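Local structure of aminoglycoside phosphotransferase (Mycobacterium smegmatis, 6EF6) at residues W87-V99 with I153-T165. The protein phosphorylates (S)-1-amino-2-propanol, acting as the aminopropanol kinase of the aminoacetone utilization microcompartment. Sequence-based numbering, arbitrary orientation.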
loop_
_atom_site.group_PDB
_atom_site.type_symbol
_atom_site.label_atom_id
_atom_site.label_comp_id
_atom_site.label_asym_id
_atom_site.label_seq_id
_atom_site.Cartn_x
_atom_site.Cartn_y
_atom_site.Cartn_z
ATOM N N TRP A 87 -6.819 -12.924 -5.115
ATOM C CA TRP A 87 -6.311 -12.999 -3.755
ATOM C C TRP A 87 -7.387 -12.599 -2.754
ATOM O O TRP A 87 -7.533 -13.242 -1.697
ATOM C CB TRP A 87 -5.059 -12.145 -3.583
ATOM C CG TRP A 87 -4.296 -12.419 -2.320
ATOM C CD1 TRP A 87 -4.364 -13.532 -1.550
ATOM C CD2 TRP A 87 -3.340 -11.560 -1.658
ATOM N NE1 TRP A 87 -3.537 -13.430 -0.465
ATOM C CE2 TRP A 87 -2.899 -12.216 -0.486
ATOM C CE3 TRP A 87 -2.851 -10.296 -1.929
ATOM C CZ2 TRP A 87 -1.951 -11.695 0.361
ATOM C CZ3 TRP A 87 -1.929 -9.749 -1.065
ATOM C CH2 TRP A 87 -1.491 -10.433 0.088
ATOM N N LEU A 88 -8.145 -11.532 -3.050
ATOM C CA LEU A 88 -9.206 -11.149 -2.126
ATOM C C LEU A 88 -10.180 -12.289 -1.917
ATOM O O LEU A 88 -10.608 -12.544 -0.785
ATOM C CB LEU A 88 -9.978 -9.910 -2.617
ATOM C CG LEU A 88 -9.221 -8.626 -2.824
ATOM C CD1 LEU A 88 -10.174 -7.502 -3.261
ATOM C CD2 LEU A 88 -8.452 -8.229 -1.578
ATOM N N ALA A 89 -10.529 -12.994 -2.987
ATOM C CA ALA A 89 -11.487 -14.086 -2.860
ATOM C C ALA A 89 -10.948 -15.199 -1.968
ATOM O O ALA A 89 -11.699 -15.797 -1.184
ATOM C CB ALA A 89 -11.840 -14.619 -4.248
ATOM N N ALA A 90 -9.654 -15.495 -2.079
ATOM C CA ALA A 90 -9.034 -16.517 -1.232
ATOM C C ALA A 90 -8.936 -16.048 0.211
ATOM O O ALA A 90 -9.196 -16.820 1.136
ATOM C CB ALA A 90 -7.661 -16.863 -1.784
ATOM N N LEU A 91 -8.597 -14.776 0.424
ATOM C CA LEU A 91 -8.542 -14.244 1.788
ATOM C C LEU A 91 -9.922 -14.282 2.435
ATOM O O LEU A 91 -10.048 -14.594 3.622
ATOM C CB LEU A 91 -7.973 -12.815 1.790
ATOM C CG LEU A 91 -6.485 -12.753 1.472
ATOM C CD1 LEU A 91 -6.141 -11.305 1.105
ATOM C CD2 LEU A 91 -5.611 -13.246 2.608
ATOM N N ARG A 92 -10.978 -14.005 1.667
ATOM C CA ARG A 92 -12.323 -14.008 2.240
ATOM C C ARG A 92 -12.686 -15.370 2.809
ATOM O O ARG A 92 -13.231 -15.471 3.914
ATOM C CB ARG A 92 -13.368 -13.601 1.189
ATOM C CG ARG A 92 -13.621 -12.117 1.142
ATOM C CD ARG A 92 -14.991 -11.785 0.536
ATOM N NE ARG A 92 -15.163 -12.388 -0.780
ATOM C CZ ARG A 92 -14.546 -11.965 -1.879
ATOM N NH1 ARG A 92 -13.700 -10.934 -1.827
ATOM N NH2 ARG A 92 -14.764 -12.582 -3.033
ATOM N N THR A 93 -12.395 -16.429 2.071
ATOM C CA THR A 93 -12.846 -17.749 2.473
ATOM C C THR A 93 -11.849 -18.499 3.346
ATOM O O THR A 93 -12.267 -19.412 4.080
ATOM C CB THR A 93 -13.139 -18.576 1.225
ATOM O OG1 THR A 93 -11.940 -18.736 0.472
ATOM C CG2 THR A 93 -14.186 -17.907 0.372
ATOM N N ASP A 94 -10.556 -18.167 3.284
ATOM C CA ASP A 94 -9.520 -19.006 3.881
ATOM C C ASP A 94 -8.621 -18.276 4.868
ATOM O O ASP A 94 -7.644 -18.868 5.348
ATOM C CB ASP A 94 -8.635 -19.617 2.795
ATOM C CG ASP A 94 -9.285 -20.792 2.111
ATOM O OD1 ASP A 94 -9.825 -21.674 2.815
ATOM O OD2 ASP A 94 -9.259 -20.821 0.865
ATOM N N SER A 95 -8.914 -17.039 5.229
ATOM C CA SER A 95 -8.105 -16.385 6.234
ATOM C C SER A 95 -8.982 -15.610 7.211
ATOM O O SER A 95 -10.141 -15.318 6.928
ATOM C CB SER A 95 -7.146 -15.413 5.544
ATOM O OG SER A 95 -7.759 -14.169 5.416
ATOM N N ASP A 96 -8.417 -15.253 8.356
ATOM C CA ASP A 96 -9.190 -14.496 9.328
ATOM C C ASP A 96 -9.086 -13.004 9.110
ATOM O O ASP A 96 -9.602 -12.231 9.923
ATOM C CB ASP A 96 -8.781 -14.857 10.756
ATOM C CG ASP A 96 -7.392 -14.434 11.074
ATOM O OD1 ASP A 96 -6.503 -14.651 10.227
ATOM O OD2 ASP A 96 -7.183 -13.882 12.177
ATOM N N VAL A 97 -8.448 -12.587 8.024
ATOM C CA VAL A 97 -8.405 -11.171 7.654
ATOM C C VAL A 97 -9.701 -10.821 6.942
ATOM O O VAL A 97 -10.111 -11.529 6.014
ATOM C CB VAL A 97 -7.211 -10.890 6.728
ATOM C CG1 VAL A 97 -7.122 -9.411 6.370
ATOM C CG2 VAL A 97 -5.923 -11.305 7.407
ATOM N N THR A 98 -10.321 -9.716 7.350
ATOM C CA THR A 98 -11.497 -9.186 6.667
ATOM C C THR A 98 -11.031 -8.303 5.508
ATOM O O THR A 98 -10.227 -7.390 5.705
ATOM C CB THR A 98 -12.322 -8.371 7.647
ATOM O OG1 THR A 98 -12.647 -9.193 8.789
ATOM C CG2 THR A 98 -13.563 -7.864 6.988
ATOM N N VAL A 99 -11.557 -8.563 4.308
ATOM C CA VAL A 99 -11.186 -7.837 3.094
ATOM C C VAL A 99 -12.435 -7.410 2.326
ATOM O O VAL A 99 -13.524 -7.880 2.648
ATOM C CB VAL A 99 -10.244 -8.676 2.205
ATOM C CG1 VAL A 99 -8.980 -9.061 2.943
ATOM C CG2 VAL A 99 -10.915 -9.933 1.678
ATOM N N ILE A 153 -2.438 -8.185 11.824
ATOM C CA ILE A 153 -3.143 -8.409 10.548
ATOM C C ILE A 153 -2.149 -8.644 9.407
ATOM O O ILE A 153 -2.357 -9.545 8.553
ATOM C CB ILE A 153 -4.114 -7.252 10.281
ATOM C CG1 ILE A 153 -5.240 -7.309 11.312
ATOM C CG2 ILE A 153 -4.646 -7.289 8.794
ATOM C CD1 ILE A 153 -6.149 -6.082 11.337
ATOM N N THR A 154 -1.024 -7.935 9.430
ATOM C CA THR A 154 0.009 -8.170 8.422
ATOM C C THR A 154 0.518 -9.604 8.491
ATOM O O THR A 154 0.681 -10.281 7.457
ATOM C CB THR A 154 1.156 -7.174 8.606
ATOM O OG1 THR A 154 0.688 -5.835 8.490
ATOM C CG2 THR A 154 2.222 -7.417 7.516
ATOM N N ALA A 155 0.792 -10.123 9.700
ATOM C CA ALA A 155 1.223 -11.504 9.852
ATOM C C ALA A 155 0.203 -12.457 9.261
ATOM O O ALA A 155 0.562 -13.463 8.651
ATOM C CB ALA A 155 1.461 -11.809 11.327
ATOM N N SER A 156 -1.076 -12.196 9.465
ATOM C CA SER A 156 -2.086 -13.075 8.882
ATOM C C SER A 156 -2.070 -13.027 7.360
ATOM O O SER A 156 -2.315 -14.055 6.717
ATOM C CB SER A 156 -3.463 -12.660 9.358
ATOM O OG SER A 156 -3.562 -12.900 10.751
ATOM N N LEU A 157 -1.830 -11.851 6.767
ATOM C CA LEU A 157 -1.691 -11.770 5.310
ATOM C C LEU A 157 -0.472 -12.528 4.837
ATOM O O LEU A 157 -0.522 -13.192 3.790
ATOM C CB LEU A 157 -1.607 -10.305 4.876
ATOM C CG LEU A 157 -2.928 -9.538 4.948
ATOM C CD1 LEU A 157 -2.694 -8.047 4.772
ATOM C CD2 LEU A 157 -3.934 -10.035 3.896
ATOM N N HIS A 158 0.633 -12.460 5.556
ATOM C CA HIS A 158 1.808 -13.204 5.184
ATOM C C HIS A 158 1.564 -14.702 5.288
ATOM O O HIS A 158 2.003 -15.486 4.424
ATOM C CB HIS A 158 2.976 -12.805 6.056
ATOM C CG HIS A 158 3.435 -11.418 5.820
ATOM N ND1 HIS A 158 4.443 -10.854 6.564
ATOM C CD2 HIS A 158 3.094 -10.509 4.883
ATOM C CE1 HIS A 158 4.674 -9.633 6.135
ATOM N NE2 HIS A 158 3.870 -9.381 5.117
ATOM N N GLU A 159 0.912 -15.148 6.356
ATOM C CA GLU A 159 0.640 -16.569 6.512
ATOM C C GLU A 159 -0.209 -17.075 5.359
ATOM O O GLU A 159 0.046 -18.169 4.823
ATOM C CB GLU A 159 -0.076 -16.767 7.840
ATOM C CG GLU A 159 -0.413 -18.239 8.173
ATOM C CD GLU A 159 -1.438 -18.363 9.285
ATOM O OE1 GLU A 159 -1.040 -18.549 10.456
ATOM O OE2 GLU A 159 -2.646 -18.256 8.988
ATOM N N HIS A 160 -1.264 -16.343 4.983
ATOM C CA HIS A 160 -2.075 -16.761 3.844
ATOM C C HIS A 160 -1.250 -16.819 2.570
ATOM O O HIS A 160 -1.290 -17.804 1.816
ATOM C CB HIS A 160 -3.289 -15.873 3.638
ATOM C CG HIS A 160 -4.126 -16.355 2.512
ATOM N ND1 HIS A 160 -3.972 -15.921 1.214
ATOM C CD2 HIS A 160 -5.013 -17.378 2.461
ATOM C CE1 HIS A 160 -4.788 -16.595 0.425
ATOM N NE2 HIS A 160 -5.415 -17.513 1.153
ATOM N N SER A 161 -0.490 -15.768 2.299
ATOM C CA SER A 161 0.313 -15.715 1.083
ATOM C C SER A 161 1.282 -16.899 0.996
ATOM O O SER A 161 1.492 -17.465 -0.090
ATOM C CB SER A 161 1.066 -14.366 1.047
ATOM O OG SER A 161 2.132 -14.375 0.090
ATOM N N GLN A 162 1.902 -17.257 2.116
ATOM C CA GLN A 162 2.860 -18.360 2.136
ATOM C C GLN A 162 2.229 -19.705 1.852
ATOM O O GLN A 162 2.924 -20.616 1.378
ATOM C CB GLN A 162 3.524 -18.436 3.497
ATOM C CG GLN A 162 4.498 -17.294 3.697
ATOM C CD GLN A 162 5.708 -17.682 4.490
ATOM O OE1 GLN A 162 5.683 -17.695 5.723
ATOM N NE2 GLN A 162 6.784 -18.007 3.789
ATOM N N ARG A 163 0.950 -19.892 2.156
ATOM C CA ARG A 163 0.366 -21.207 1.933
ATOM C C ARG A 163 -0.535 -21.271 0.710
ATOM O O ARG A 163 -0.872 -22.370 0.265
ATOM C CB ARG A 163 -0.380 -21.633 3.188
ATOM C CG ARG A 163 -1.651 -20.912 3.470
ATOM C CD ARG A 163 -2.302 -21.421 4.771
ATOM N NE ARG A 163 -3.010 -20.350 5.477
ATOM C CZ ARG A 163 -4.296 -20.034 5.312
ATOM N NH1 ARG A 163 -4.807 -19.022 6.009
ATOM N NH2 ARG A 163 -5.068 -20.715 4.466
ATOM N N TRP A 164 -0.851 -20.135 0.108
ATOM C CA TRP A 164 -1.852 -20.092 -0.953
ATOM C C TRP A 164 -1.226 -20.563 -2.243
ATOM O O TRP A 164 -0.247 -19.981 -2.721
ATOM C CB TRP A 164 -2.371 -18.661 -1.127
ATOM C CG TRP A 164 -3.469 -18.495 -2.171
ATOM C CD1 TRP A 164 -4.537 -19.346 -2.397
ATOM C CD2 TRP A 164 -3.604 -17.430 -3.105
ATOM N NE1 TRP A 164 -5.319 -18.866 -3.418
ATOM C CE2 TRP A 164 -4.776 -17.684 -3.857
ATOM C CE3 TRP A 164 -2.851 -16.273 -3.381
ATOM C CZ2 TRP A 164 -5.193 -16.834 -4.865
ATOM C CZ3 TRP A 164 -3.275 -15.434 -4.376
ATOM C CH2 TRP A 164 -4.441 -15.712 -5.092
ATOM N N THR A 165 -1.838 -21.573 -2.844
ATOM C CA THR A 165 -1.459 -21.973 -4.181
ATOM C C THR A 165 -2.182 -21.067 -5.171
ATOM O O THR A 165 -3.414 -21.075 -5.247
ATOM C CB THR A 165 -1.800 -23.446 -4.387
ATOM O OG1 THR A 165 -1.017 -24.211 -3.458
ATOM C CG2 THR A 165 -1.505 -23.886 -5.820
#
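Trp87 and His160 meet through their ring nitrogens: NE1 of Trp87 donates to ND1 of His160 at 3.0 Å. The acceptor lies in the indole plane but the donor stands 20° out of the imidazole plane, and the bond fixes ND1 as the unprotonated nitrogen. The broad indole fills the buried gap between the helices, and ND1 satisfies its one N-H. With CG anti to the backbone N (chi1 -178°), His160 is a knob among Trp87, Ala90, Leu91 and Asp94; CD2 of Leu91 packs 3.4 Å from its CG. Trp164 completes an aromatic cluster, its six-membered ring almost parallel to the Trp87 pyrrole ring but slid aside. Small Ala90 lets that indole close in, its CB 3.8 Å from the five-membered ring centroid, a CH-pi contact. Leucine's branching suits Leu157: CD2 reaches Leu91 CD1 at 3.8 Å, the side chains crossing near a right angle, and also meets Val97. Forked Val97 touches Leu157 CD2 and Ile153 CG2 through CG1, while CG2 presses on Ser156 CB at 3.4 Å. At the C-terminal ends of both helices, Arg163 NH1 (2.9 Å) and NH2 share Asp94 O, which lies in the guanidinium plane. Segments 87-94 and 153-163 cross at 107°. Helix 78-94, probably the C-helix counterpart of the sheet lobe, thereby meets helix 147-163 of the helical lobe, as in protein-kinase-like folds; strand 248-250 touches Val97 and Ile153, and Leu227 of strand 227-228 touches Trp87 and Trp164.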